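Local coordinates for protein RTX toxin (Vibrio vulnificus CMCP6, PDB 6A7H) that probably inactivates the small GTPases Ras and Rap1 by cleaving them as a site-specific endopeptidase within a larger bacterial toxin, at residues Gly81-Ala86 with Val107-Ala112; Ala101-Met106 with Leu246-Met251; Asp121-Trp126 with Asp252-Ile257; Ala127-Tyr132 with Thr403-Met408; Arg259-Thr264 with Phe449-Thr454. All coordinates share one frame; numbering follows the deposited sequence.

Interaction 1 of 5, residues Gly81-Ala86 with Val107-Ala112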
# COMPACT_ATOMS: atom_id res chain seq x y z
N GLY A 81 13.36 -24.09 20.41
CA GLY A 81 13.72 -24.97 19.30
C GLY A 81 14.20 -24.21 18.08
O GLY A 81 14.94 -23.22 18.20
N LYS A 82 13.75 -24.64 16.91
CA LYS A 82 14.21 -24.03 15.67
C LYS A 82 13.82 -22.56 15.52
O LYS A 82 14.35 -21.88 14.65
CB LYS A 82 13.71 -24.82 14.46
CG LYS A 82 14.67 -25.94 14.07
CD LYS A 82 14.22 -26.69 12.84
CE LYS A 82 14.19 -25.79 11.62
NZ LYS A 82 13.78 -26.55 10.41
N MET A 83 12.91 -22.05 16.36
CA MET A 83 12.53 -20.65 16.26
C MET A 83 13.69 -19.72 16.67
O MET A 83 13.64 -18.52 16.40
CB MET A 83 11.28 -20.36 17.11
CG MET A 83 9.96 -20.89 16.50
SD MET A 83 9.69 -20.21 14.83
CE MET A 83 9.25 -18.53 15.25
N GLN A 84 14.73 -20.25 17.29
CA GLN A 84 15.84 -19.38 17.69
C GLN A 84 16.67 -18.95 16.48
O GLN A 84 17.50 -18.07 16.61
CB GLN A 84 16.74 -20.06 18.70
CG GLN A 84 17.54 -21.20 18.14
CD GLN A 84 18.31 -21.94 19.21
OE1 GLN A 84 19.54 -21.84 19.29
NE2 GLN A 84 17.59 -22.69 20.04
N VAL A 85 16.45 -19.58 15.33
CA VAL A 85 17.26 -19.32 14.14
C VAL A 85 17.06 -17.87 13.70
O VAL A 85 18.02 -17.19 13.32
CB VAL A 85 16.90 -20.31 12.98
CG1 VAL A 85 17.45 -19.82 11.64
CG2 VAL A 85 17.40 -21.72 13.28
N ALA A 86 15.81 -17.39 13.80
CA ALA A 86 15.45 -16.04 13.35
C ALA A 86 15.28 -15.08 14.50
O ALA A 86 14.85 -13.95 14.29
CB ALA A 86 14.16 -16.09 12.53
N VAL A 107 5.42 -15.93 10.08
CA VAL A 107 6.10 -16.39 8.87
C VAL A 107 7.28 -17.29 9.24
O VAL A 107 7.48 -18.32 8.60
CB VAL A 107 6.56 -15.19 8.02
CG1 VAL A 107 7.55 -15.61 6.94
CG2 VAL A 107 5.33 -14.53 7.39
N ALA A 108 8.02 -16.94 10.29
CA ALA A 108 9.18 -17.73 10.73
C ALA A 108 8.76 -19.11 11.27
O ALA A 108 9.50 -20.09 11.15
CB ALA A 108 9.98 -16.95 11.80
N ILE A 109 7.58 -19.18 11.87
CA ILE A 109 7.02 -20.45 12.31
C ILE A 109 6.90 -21.37 11.09
O ILE A 109 7.37 -22.51 11.11
CB ILE A 109 5.65 -20.25 12.99
CG1 ILE A 109 5.86 -19.66 14.38
CG2 ILE A 109 4.86 -21.57 13.10
CD1 ILE A 109 4.56 -19.39 15.11
N GLU A 110 6.32 -20.84 10.02
CA GLU A 110 6.19 -21.62 8.79
C GLU A 110 7.55 -21.96 8.19
O GLU A 110 7.72 -23.05 7.64
CB GLU A 110 5.35 -20.85 7.77
CG GLU A 110 3.85 -20.81 8.08
CD GLU A 110 3.05 -19.95 7.10
OE1 GLU A 110 1.80 -20.01 7.15
OE2 GLU A 110 3.66 -19.21 6.29
N GLU A 111 8.51 -21.04 8.27
CA GLU A 111 9.83 -21.28 7.70
C GLU A 111 10.57 -22.39 8.47
O GLU A 111 11.28 -23.21 7.89
CB GLU A 111 10.66 -19.99 7.68
CG GLU A 111 11.96 -20.13 6.91
CD GLU A 111 12.36 -18.85 6.17
OE1 GLU A 111 11.53 -17.91 6.12
OE2 GLU A 111 13.49 -18.79 5.63
N ALA A 112 10.39 -22.40 9.79
CA ALA A 112 10.87 -23.48 10.64
C ALA A 112 10.33 -24.84 10.17
O ALA A 112 11.00 -25.86 10.31
CB ALA A 112 10.49 -23.23 12.11
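Met83 lays its sulfur and methyl group along one side of helix 98-112, overlapping Ala108, Ile109 and Ala112. It belongs to a short 3-10 turn, residues 82-84, in the loop between helices 64-78 and 87-94, so the contact is a helix-connecting turn packed on a third helix of the all-helical N-terminal part. The CA-CB bond of Met83 does not aim at the helix. Its chain bends at chi2 (-57°) and again at chi3 (-73°), and these two turns bring the end inward. SD then lies 3.7 Å from Ile109 CA and 4.1 Å from Ala112 CB. CE goes on to meet Ile109 CG1 at 3.7 Å and Ala108 CB at 3.9 Å, the Met83 and Ile109 chains running at a slant to one another. Phe105, one turn earlier on the helix, also touches the Met83 methyl. Farther along, Ala86 takes the N-cap position of helix 87-94 and sets its CB 4.3 Å from Ala108 CB, where two small residues let the backbones approach. Most of the touching residues retain some solvent exposure, and the contact lies about 27 Å from the centre of the chain, which places it at the periphery. Its one polar link is at the other end of the turn. Lys82 stays extended through chi2 and bends at chi3, carrying the ammonium group past the Ala112 methyl to the backbone beyond it. There Lys82 NZ donates to Ala112 O over 2.9 Å, approaching at a C=O...N angle of 137° and slightly tilted from the carbonyl plane.

Interaction 2 of 5, residues Ala101-Met106 with Leu246-Met251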
# COMPACT_ATOMS: atom_id res chain seq x y z
N ALA A 101 6.65 -7.39 14.46
CA ALA A 101 7.47 -8.53 14.80
C ALA A 101 6.63 -9.81 14.78
O ALA A 101 7.05 -10.84 14.27
CB ALA A 101 8.11 -8.32 16.16
N ALA A 102 5.42 -9.70 15.32
CA ALA A 102 4.53 -10.85 15.43
C ALA A 102 4.15 -11.38 14.04
O ALA A 102 4.06 -12.59 13.85
CB ALA A 102 3.27 -10.47 16.22
N ARG A 103 3.96 -10.49 13.07
CA ARG A 103 3.64 -10.93 11.72
C ARG A 103 4.80 -11.70 11.11
O ARG A 103 4.61 -12.73 10.48
CB ARG A 103 3.26 -9.75 10.82
CG ARG A 103 1.75 -9.48 10.83
CD ARG A 103 1.32 -8.37 9.86
NE ARG A 103 1.49 -7.03 10.43
CZ ARG A 103 0.53 -6.35 11.05
NH1 ARG A 103 -0.67 -6.89 11.20
NH2 ARG A 103 0.78 -5.13 11.53
N ILE A 104 6.00 -11.20 11.33
CA ILE A 104 7.20 -11.85 10.81
C ILE A 104 7.37 -13.17 11.54
O ILE A 104 7.77 -14.18 10.95
CB ILE A 104 8.44 -10.93 10.99
CG1 ILE A 104 8.24 -9.65 10.18
CG2 ILE A 104 9.70 -11.61 10.57
CD1 ILE A 104 9.40 -8.69 10.27
N PHE A 105 7.04 -13.17 12.82
CA PHE A 105 7.14 -14.36 13.66
C PHE A 105 6.29 -15.49 13.09
O PHE A 105 6.76 -16.63 13.01
CB PHE A 105 6.72 -14.01 15.09
CG PHE A 105 6.94 -15.12 16.10
CD1 PHE A 105 5.95 -16.06 16.35
CD2 PHE A 105 8.12 -15.17 16.84
CE1 PHE A 105 6.13 -17.06 17.31
CE2 PHE A 105 8.31 -16.17 17.80
CZ PHE A 105 7.31 -17.11 18.03
N MET A 106 5.06 -15.18 12.67
CA MET A 106 4.16 -16.20 12.13
C MET A 106 4.77 -16.79 10.86
O MET A 106 4.65 -17.99 10.60
CB MET A 106 2.77 -15.64 11.82
CG MET A 106 2.09 -14.96 12.99
SD MET A 106 2.06 -15.97 14.50
CE MET A 106 0.83 -17.20 14.09
N LEU A 246 -1.87 -0.59 6.94
CA LEU A 246 -0.70 -0.30 6.10
C LEU A 246 0.42 -1.29 6.34
O LEU A 246 0.95 -1.88 5.39
CB LEU A 246 -0.18 1.12 6.31
CG LEU A 246 -1.05 2.20 5.67
CD1 LEU A 246 -0.64 3.56 6.17
CD2 LEU A 246 -0.94 2.15 4.13
N ASP A 247 0.80 -1.47 7.60
CA ASP A 247 1.83 -2.45 7.95
C ASP A 247 1.44 -3.85 7.48
O ASP A 247 2.28 -4.57 6.95
CB ASP A 247 2.10 -2.48 9.46
CG ASP A 247 2.92 -1.29 9.92
OD1 ASP A 247 3.33 -0.48 9.06
OD2 ASP A 247 3.17 -1.17 11.14
N SER A 248 0.18 -4.23 7.67
CA SER A 248 -0.24 -5.57 7.30
C SER A 248 -0.10 -5.75 5.81
O SER A 248 0.44 -6.75 5.35
CB SER A 248 -1.68 -5.84 7.71
OG SER A 248 -1.74 -6.30 9.04
N ASP A 249 -0.57 -4.76 5.05
CA ASP A 249 -0.59 -4.91 3.60
C ASP A 249 0.82 -4.93 3.04
O ASP A 249 1.11 -5.68 2.12
CB ASP A 249 -1.40 -3.80 2.92
CG ASP A 249 -1.15 -3.77 1.41
OD1 ASP A 249 -1.67 -4.66 0.69
OD2 ASP A 249 -0.42 -2.86 0.96
N ARG A 250 1.71 -4.13 3.61
CA ARG A 250 3.09 -4.14 3.15
C ARG A 250 3.76 -5.50 3.38
O ARG A 250 4.49 -6.00 2.52
CB ARG A 250 3.90 -3.03 3.83
CG ARG A 250 4.69 -2.19 2.83
CD ARG A 250 5.26 -0.94 3.47
NE ARG A 250 6.07 -0.18 2.53
CZ ARG A 250 5.58 0.60 1.59
NH1 ARG A 250 4.27 0.75 1.44
NH2 ARG A 250 6.42 1.24 0.78
N MET A 251 3.51 -6.11 4.54
CA MET A 251 4.02 -7.46 4.79
C MET A 251 3.43 -8.47 3.80
O MET A 251 4.13 -9.35 3.31
CB MET A 251 3.74 -7.89 6.22
CG MET A 251 4.56 -7.14 7.26
SD MET A 251 6.34 -7.34 6.96
CE MET A 251 6.68 -5.67 6.73
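Arg103 is the first residue of 101-106 to meet the other helix, and its side chain spans the gap to Asp247, Ser248 and Met251. The chain leaves CB extended, with CD 4.3 Å from Met251 CG, and then bends at chi3 (-83°), which turns one guanidinium face onto the backbone and side chain of Ser248. Ser248 CA stands 3.8 Å above that plane, offset toward the rim. Ser248 OG lies over the same face, only 2.5 Å from Arg103 NH1. The angle is too poor for a hydrogen bond, and so short a spacing is doubtful; the hydroxyl has a weak bond to Ser244 O in its own helix. Arg103 NH2 rests 3.6 Å from Asp247 CB, the two side chains meeting at about a right angle. Arg103 NH2 and Asp247 OD2 remain 4.6 Å apart, too far for a salt bridge, though the opposite charges probably attract. The Asp247 carboxylate instead pairs with Lys136, and a sulfate ion, probably from the crystallisation liquor, lies about 4 Å from its side chain. Next in sequence, Ile104 starts off to one side, but its CG1 comes to 4.4 Å from Met251 SD. The Ile104 side chain also packs on Ile90 and Ile93 of helix 87-94. Polar groups therefore occupy one part of the interface and aliphatic and sulfur atoms the other. With short axes 10.9 Å apart and 29° between their directions, this is near-parallel helix-helix packing bridged by an arginine, joining the N-terminal helices to helix 240-263 of the Pasteurella multocida toxin C2-like part.

Interaction 3 of 5, residues Asp121-Trp126 with Asp252-Ile257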
# COMPACT_ATOMS: atom_id res chain seq x y z
N ASP A 121 14.04 -13.72 6.37
CA ASP A 121 15.17 -12.80 6.26
C ASP A 121 14.82 -11.61 5.37
O ASP A 121 15.28 -10.47 5.60
CB ASP A 121 16.42 -13.51 5.71
CG ASP A 121 17.11 -14.36 6.77
OD1 ASP A 121 16.85 -14.15 7.97
OD2 ASP A 121 17.93 -15.23 6.39
N MET A 122 14.01 -11.87 4.35
CA MET A 122 13.57 -10.83 3.45
C MET A 122 12.66 -9.84 4.19
O MET A 122 12.81 -8.63 4.03
CB MET A 122 12.84 -11.43 2.25
CG MET A 122 12.25 -10.41 1.30
SD MET A 122 11.60 -11.24 -0.16
CE MET A 122 10.99 -9.86 -1.12
N MET A 123 11.74 -10.35 5.01
CA MET A 123 10.84 -9.47 5.76
C MET A 123 11.61 -8.64 6.79
O MET A 123 11.36 -7.43 6.94
CB MET A 123 9.73 -10.28 6.43
CG MET A 123 8.66 -10.67 5.43
SD MET A 123 7.35 -11.77 6.05
CE MET A 123 6.51 -10.75 7.25
N VAL A 124 12.54 -9.28 7.49
CA VAL A 124 13.39 -8.61 8.46
C VAL A 124 14.21 -7.47 7.83
O VAL A 124 14.35 -6.39 8.41
CB VAL A 124 14.34 -9.62 9.14
CG1 VAL A 124 15.45 -8.90 9.91
CG2 VAL A 124 13.55 -10.53 10.05
N ARG A 125 14.74 -7.72 6.64
CA ARG A 125 15.55 -6.73 5.93
C ARG A 125 14.68 -5.51 5.52
O ARG A 125 15.12 -4.36 5.65
CB ARG A 125 16.21 -7.37 4.71
CG ARG A 125 17.33 -6.55 4.09
CD ARG A 125 17.86 -7.16 2.78
NE ARG A 125 16.85 -7.17 1.72
CZ ARG A 125 16.35 -8.28 1.18
NH1 ARG A 125 16.76 -9.47 1.59
NH2 ARG A 125 15.44 -8.19 0.22
N TRP A 126 13.47 -5.76 5.02
CA TRP A 126 12.54 -4.66 4.72
C TRP A 126 12.19 -3.86 5.97
O TRP A 126 12.16 -2.63 5.93
CB TRP A 126 11.23 -5.18 4.11
CG TRP A 126 11.27 -5.42 2.63
CD1 TRP A 126 12.03 -6.34 1.96
CD2 TRP A 126 10.47 -4.76 1.64
NE1 TRP A 126 11.77 -6.28 0.60
CE2 TRP A 126 10.81 -5.33 0.38
CE3 TRP A 126 9.50 -3.76 1.68
CZ2 TRP A 126 10.21 -4.93 -0.81
CZ3 TRP A 126 8.91 -3.35 0.49
CH2 TRP A 126 9.27 -3.93 -0.73
N ASP A 252 2.14 -8.35 3.52
CA ASP A 252 1.51 -9.18 2.51
C ASP A 252 2.16 -9.03 1.15
O ASP A 252 2.36 -10.03 0.43
CB ASP A 252 0.02 -8.84 2.40
CG ASP A 252 -0.79 -9.39 3.55
OD1 ASP A 252 -0.25 -10.24 4.29
OD2 ASP A 252 -1.96 -8.97 3.70
N GLN A 253 2.46 -7.79 0.77
CA GLN A 253 3.02 -7.53 -0.56
C GLN A 253 4.44 -8.08 -0.66
O GLN A 253 4.87 -8.51 -1.74
CB GLN A 253 3.00 -6.03 -0.90
CG GLN A 253 1.62 -5.39 -0.95
CD GLN A 253 0.72 -5.97 -2.01
OE1 GLN A 253 1.18 -6.65 -2.93
NE2 GLN A 253 -0.58 -5.70 -1.91
N ILE A 254 5.18 -8.06 0.44
CA ILE A 254 6.55 -8.60 0.43
C ILE A 254 6.49 -10.10 0.17
O ILE A 254 7.27 -10.63 -0.62
CB ILE A 254 7.29 -8.34 1.73
CG1 ILE A 254 7.66 -6.86 1.86
CG2 ILE A 254 8.52 -9.24 1.86
CD1 ILE A 254 7.99 -6.49 3.29
N GLU A 255 5.55 -10.77 0.82
CA GLU A 255 5.34 -12.19 0.61
C GLU A 255 4.94 -12.47 -0.83
O GLU A 255 5.39 -13.45 -1.43
CB GLU A 255 4.27 -12.73 1.55
CG GLU A 255 3.65 -14.03 1.05
CD GLU A 255 3.22 -14.94 2.17
OE1 GLU A 255 2.90 -14.43 3.27
OE2 GLU A 255 3.22 -16.17 1.96
N GLY A 256 4.08 -11.60 -1.37
CA GLY A 256 3.69 -11.67 -2.77
C GLY A 256 4.87 -11.59 -3.73
O GLY A 256 4.98 -12.37 -4.68
N ILE A 257 5.76 -10.63 -3.47
CA ILE A 257 6.94 -10.46 -4.31
C ILE A 257 7.78 -11.72 -4.24
O ILE A 257 8.26 -12.22 -5.25
CB ILE A 257 7.78 -9.24 -3.88
CG1 ILE A 257 7.06 -7.95 -4.24
CG2 ILE A 257 9.18 -9.29 -4.53
CD1 ILE A 257 7.55 -6.75 -3.45
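Ile254 is pressed among Met122, Met123 and Trp126, and it forms the centre of a buried helix-helix contact in which segments of helices 119-129 and 240-263 cross at a wide angle, 132° between their N-to-C directions, with axes 10.3 Å apart. Its CA-CB bond aims at the opposing helix, and at CB the side chain forks. CG1 lies beside the backbone N (chi1 -72°), which leaves CG2 anti to that N; CG2 packs between the two methionines, 3.8 Å from Met123 CG and 3.9 Å from Met122 CE. The CG1 branch goes to the indole instead. CG1 stands 3.6 Å from the centroid of the Trp126 six-membered ring and 17° off its normal, a CH-pi contact over the face. The terminal CD1 continues across the same surface toward the root of the ring, meeting Trp126 CD2 at 3.4 Å and Trp126 CB at 3.6 Å. The two side chains thus overlap head to tail, each passing the other on its way to the opposite helix, and the isoleucine covers the indole from its centre back to its attachment. Met122 extends fully beyond CG, letting its CE pass Ile254 and arrive at the next turn of the partner helix. Met123 packs farther out on Ile104 and Val107 of helix 98-112, so a third helix closes the same hydrophobic core. The side-chain contacts are apolar or CH-pi; the one polar atom touched is Ile254 O, beside the Met122 methyl. Ile257, one turn on, completes the seam: CG2 touches Met122 CE at 3.9 Å, while CD1 lies 4.2 Å from Trp126 CZ2.

Interaction 4 of 5, residues Ala127-Tyr132 with Thr403-Met408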
# COMPACT_ATOMS: atom_id res chain seq x y z
N ALA A 127 11.94 -4.56 7.08
CA ALA A 127 11.56 -3.89 8.33
C ALA A 127 12.68 -2.95 8.81
O ALA A 127 12.42 -1.99 9.52
CB ALA A 127 11.24 -4.91 9.41
N ASN A 128 13.91 -3.24 8.40
CA ASN A 128 15.03 -2.42 8.83
C ASN A 128 15.41 -1.36 7.82
O ASN A 128 16.06 -0.38 8.17
CB ASN A 128 16.25 -3.30 9.12
CG ASN A 128 16.05 -4.16 10.36
OD1 ASN A 128 15.51 -3.70 11.36
ND2 ASN A 128 16.49 -5.40 10.30
N GLU A 129 15.02 -1.54 6.57
CA GLU A 129 15.53 -0.66 5.54
C GLU A 129 14.45 0.15 4.83
O GLU A 129 14.75 1.19 4.24
CB GLU A 129 16.33 -1.48 4.53
CG GLU A 129 17.49 -2.23 5.15
CD GLU A 129 18.19 -3.15 4.16
OE1 GLU A 129 17.70 -3.27 3.01
OE2 GLU A 129 19.22 -3.75 4.53
N ASP A 130 13.20 -0.31 4.88
CA ASP A 130 12.11 0.43 4.27
C ASP A 130 11.62 1.51 5.23
O ASP A 130 11.08 1.19 6.28
CB ASP A 130 10.97 -0.51 3.86
CG ASP A 130 9.76 0.22 3.25
OD1 ASP A 130 9.79 1.47 3.10
OD2 ASP A 130 8.75 -0.46 2.91
N PRO A 131 11.77 2.79 4.86
CA PRO A 131 11.36 3.88 5.77
C PRO A 131 9.91 3.80 6.20
O PRO A 131 9.59 4.28 7.28
CB PRO A 131 11.62 5.15 4.93
CG PRO A 131 12.70 4.74 3.96
CD PRO A 131 12.33 3.31 3.60
N TYR A 132 9.05 3.16 5.42
CA TYR A 132 7.63 3.10 5.77
C TYR A 132 7.31 2.03 6.82
O TYR A 132 6.20 2.00 7.36
CB TYR A 132 6.78 2.89 4.51
CG TYR A 132 6.50 4.22 3.82
CD1 TYR A 132 7.38 4.74 2.88
CD2 TYR A 132 5.39 4.98 4.17
CE1 TYR A 132 7.14 5.97 2.27
CE2 TYR A 132 5.14 6.21 3.57
CZ TYR A 132 6.02 6.70 2.63
OH TYR A 132 5.77 7.92 2.05
N THR A 403 14.83 5.23 -0.90
CA THR A 403 15.23 3.83 -1.13
C THR A 403 14.41 3.14 -2.22
O THR A 403 13.45 3.68 -2.75
CB THR A 403 15.12 2.95 0.16
OG1 THR A 403 13.76 2.54 0.37
CG2 THR A 403 15.65 3.69 1.41
N GLU A 404 14.82 1.91 -2.53
CA GLU A 404 14.26 1.08 -3.59
C GLU A 404 12.96 0.39 -3.18
O GLU A 404 12.23 -0.19 -4.01
CB GLU A 404 15.31 0.03 -3.95
CG GLU A 404 15.49 -0.32 -5.40
CD GLU A 404 16.50 -1.45 -5.55
OE1 GLU A 404 16.08 -2.60 -5.84
OE2 GLU A 404 17.71 -1.20 -5.35
N HIS A 405 12.64 0.44 -1.89
CA HIS A 405 11.53 -0.35 -1.41
C HIS A 405 10.17 0.17 -1.91
O HIS A 405 9.25 -0.62 -2.12
CB HIS A 405 11.55 -0.40 0.12
CG HIS A 405 12.79 -1.04 0.66
ND1 HIS A 405 14.00 -0.37 0.74
CD2 HIS A 405 13.03 -2.29 1.12
CE1 HIS A 405 14.92 -1.19 1.23
NE2 HIS A 405 14.35 -2.35 1.47
N GLY A 406 10.06 1.48 -2.12
CA GLY A 406 8.81 2.04 -2.61
C GLY A 406 8.52 1.56 -4.02
O GLY A 406 7.39 1.24 -4.37
N LEU A 407 9.57 1.49 -4.81
CA LEU A 407 9.50 1.02 -6.18
C LEU A 407 9.05 -0.44 -6.20
O LEU A 407 8.16 -0.82 -6.96
CB LEU A 407 10.86 1.19 -6.83
CG LEU A 407 11.00 1.60 -8.28
CD1 LEU A 407 10.18 2.85 -8.55
CD2 LEU A 407 12.46 1.83 -8.57
N MET A 408 9.66 -1.26 -5.35
CA MET A 408 9.37 -2.69 -5.34
C MET A 408 7.96 -2.90 -4.82
O MET A 408 7.23 -3.75 -5.33
CB MET A 408 10.37 -3.47 -4.50
CG MET A 408 11.73 -3.57 -5.16
SD MET A 408 12.96 -4.52 -4.23
CE MET A 408 13.00 -3.70 -2.66
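This is a partly buried van der Waals contact between the C-terminal end of helix 119-129 with its following Asx turn, and the start of helix 405-422. His405 and Asp130 are central, their CA atoms 5.8 Å apart. Asp130 leaves helical geometry, and its OD1 accepts from Tyr132 N over 3.0 Å with an N-H...O angle of 166°, the donor coming from above the carboxylate plane. This Asx turn orients the carboxylate, whose OD2 forms a salt bridge with Arg250 of helix 240-263. With Asp130 CG anti to its backbone N (chi1 178°), CB and the carboxylate carbon lie alongside His405 CB. Asp130 CB sits 3.7 Å from His405 CG, carboxylate and ring only 14° from parallel. The backbone leading into the turn covers one imidazole face, Asp130 N 4.0 Å above the centre of the His405 ring. Glu129 approaches otherwise, its CB 3.6 Å from His405 CE1 and its OE1 at the ring edge, in plane. Trp126, one turn earlier, meets the imidazole edge-to-face. The Pro131 ring meets the end of Thr403, Pro131 CD lying 3.6 Å from Thr403 OG1. The 2.9 Å hydrogen bond between Thr403 OG1 and His405 ND1, in which either could be the donor, restrains the ring's rotation.

Interaction 5 of 5, residues Arg259-Thr264 with Phe449-Thr454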
# COMPACT_ATOMS: atom_id res chain seq x y z
N ARG A 259 6.83 -14.83 -3.47
CA ARG A 259 6.23 -15.98 -4.16
C ARG A 259 6.28 -15.80 -5.67
O ARG A 259 6.50 -16.76 -6.40
CB ARG A 259 4.78 -16.20 -3.72
CG ARG A 259 4.64 -16.65 -2.28
CD ARG A 259 3.28 -17.28 -2.01
NE ARG A 259 3.20 -17.82 -0.65
CZ ARG A 259 3.82 -18.93 -0.25
NH1 ARG A 259 4.57 -19.62 -1.09
NH2 ARG A 259 3.69 -19.34 1.01
N SER A 260 6.11 -14.58 -6.15
CA SER A 260 6.05 -14.36 -7.58
C SER A 260 7.41 -14.62 -8.22
O SER A 260 7.48 -15.03 -9.37
CB SER A 260 5.57 -12.94 -7.91
OG SER A 260 6.59 -12.00 -7.66
N SER A 261 8.48 -14.40 -7.48
CA SER A 261 9.82 -14.68 -7.99
C SER A 261 10.04 -16.18 -8.21
O SER A 261 10.84 -16.56 -9.05
CB SER A 261 10.89 -14.13 -7.04
OG SER A 261 10.78 -12.72 -6.96
N HIS A 262 9.33 -17.02 -7.46
CA HIS A 262 9.49 -18.47 -7.58
C HIS A 262 8.46 -19.11 -8.49
O HIS A 262 8.74 -20.11 -9.13
CB HIS A 262 9.43 -19.13 -6.19
CG HIS A 262 10.61 -18.80 -5.33
ND1 HIS A 262 10.66 -17.68 -4.53
CD2 HIS A 262 11.79 -19.44 -5.16
CE1 HIS A 262 11.82 -17.64 -3.90
NE2 HIS A 262 12.53 -18.70 -4.26
N GLU A 263 7.27 -18.52 -8.56
CA GLU A 263 6.14 -19.18 -9.20
C GLU A 263 5.84 -18.65 -10.60
O GLU A 263 5.10 -19.28 -11.35
CB GLU A 263 4.90 -19.05 -8.32
CG GLU A 263 5.01 -19.77 -6.98
CD GLU A 263 3.76 -19.61 -6.10
OE1 GLU A 263 2.81 -18.92 -6.53
OE2 GLU A 263 3.74 -20.18 -4.99
N THR A 264 6.40 -17.50 -10.95
CA THR A 264 6.23 -16.95 -12.30
C THR A 264 7.13 -17.70 -13.30
O THR A 264 8.31 -17.90 -13.03
CB THR A 264 6.56 -15.44 -12.36
OG1 THR A 264 5.78 -14.75 -11.39
CG2 THR A 264 6.23 -14.88 -13.73
N PHE A 449 14.27 -8.54 -6.43
CA PHE A 449 13.71 -8.73 -7.75
C PHE A 449 12.17 -8.72 -7.72
O PHE A 449 11.57 -9.29 -6.82
CB PHE A 449 14.22 -10.04 -8.34
CG PHE A 449 13.66 -10.36 -9.69
CD1 PHE A 449 14.30 -9.92 -10.85
CD2 PHE A 449 12.49 -11.11 -9.81
CE1 PHE A 449 13.77 -10.20 -12.09
CE2 PHE A 449 11.97 -11.40 -11.05
CZ PHE A 449 12.61 -10.94 -12.20
N VAL A 450 11.55 -8.07 -8.70
CA VAL A 450 10.11 -8.20 -8.91
C VAL A 450 9.83 -8.49 -10.39
O VAL A 450 10.28 -7.75 -11.24
CB VAL A 450 9.33 -6.92 -8.55
CG1 VAL A 450 7.84 -7.23 -8.45
CG2 VAL A 450 9.84 -6.31 -7.26
N PRO A 451 9.07 -9.57 -10.68
CA PRO A 451 8.65 -9.84 -12.07
C PRO A 451 7.94 -8.65 -12.70
O PRO A 451 7.22 -7.93 -12.01
CB PRO A 451 7.67 -11.02 -11.92
CG PRO A 451 7.98 -11.63 -10.62
CD PRO A 451 8.46 -10.51 -9.73
N GLY A 452 8.11 -8.43 -14.00
CA GLY A 452 7.30 -7.42 -14.67
C GLY A 452 5.85 -7.85 -14.87
O GLY A 452 5.51 -9.04 -14.82
N ILE A 453 4.99 -6.86 -15.11
CA ILE A 453 3.60 -7.12 -15.46
C ILE A 453 3.52 -8.11 -16.62
O ILE A 453 2.67 -9.02 -16.62
CB ILE A 453 2.87 -5.82 -15.82
CG1 ILE A 453 2.74 -4.94 -14.58
CG2 ILE A 453 1.50 -6.10 -16.41
CD1 ILE A 453 1.47 -5.17 -13.76
N THR A 454 4.41 -7.93 -17.59
CA THR A 454 4.50 -8.81 -18.75
C THR A 454 4.70 -10.24 -18.31
O THR A 454 3.98 -11.14 -18.76
CB THR A 454 5.66 -8.40 -19.68
OG1 THR A 454 6.85 -8.27 -18.90
CG2 THR A 454 5.36 -7.06 -20.33
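Ser261 and Pro451 mark the nearest backbone approach, their CA atoms 6.4 Å apart, where the last turn of helix 240-263 passes the bend leading from strand 448-450 into helix 453-457. The strand is one arm of a beta hairpin whose other arm is 443-445, so the contact sets a helix end beside the exit of that hairpin. Pro451 points its ring at the helix and supplies most of the surface on its side. Ser260 meets the ring with its hydroxyl, OG lying 3.2 Å from Pro451 CD and 3.3 Å from Pro451 CG. A chi1 of 74° places this OG between the backbone N and the carbonyl carbon, facing the proline methylenes, while its hydrogen bond goes back to Ile257 O. Ser261 OG also bonds to Ile257 O, so that one carbonyl is shared by two neighbouring serines. The same Ser261 oxygen lies at the edge of the Phe449 ring and in its plane, 3.7 Å from Phe449 CD2, and stands 3.5 Å from Phe449 O. Across the segments these are van der Waals contacts, the serine hydroxyls having their hydrogen-bonding partner within the helix. On the strand side, Pro451 O accepts from Asn415 of helix 405-422, and Gly452 next to it is the N-cap of helix 453-457. Thr264, the first residue beyond helical geometry, borders the ring at the far end with OG1 3.9 Å from Pro451 CG. That hydroxyl also donates to Ser260 O over 2.7 Å, a carbonyl that accepts from Thr264 N as well.

Interaction 3 is the buried, essentially apolar centre, and the others surround it. Interaction 2 adjoins it through Met123 CE, which touches both Ile104 and Met251. Interaction 4 shares helix 119-129 with it, interaction 5 helix 240-263. That long helix serves interactions 2, 3 and 5 in turn, changing from a polar surface with one methionine, to isoleucine, to serine. Interactions 2, 4 and 5 are partly buried and mix polar groups with packing; Arg250 NE to Asp130 OD2, 2.7 Å, ties 2 to 4 by a salt bridge. Interaction 1 lies at the surface, sharing helix 98-112 with interaction 2, and alone has a hydrogen bond between its two segments.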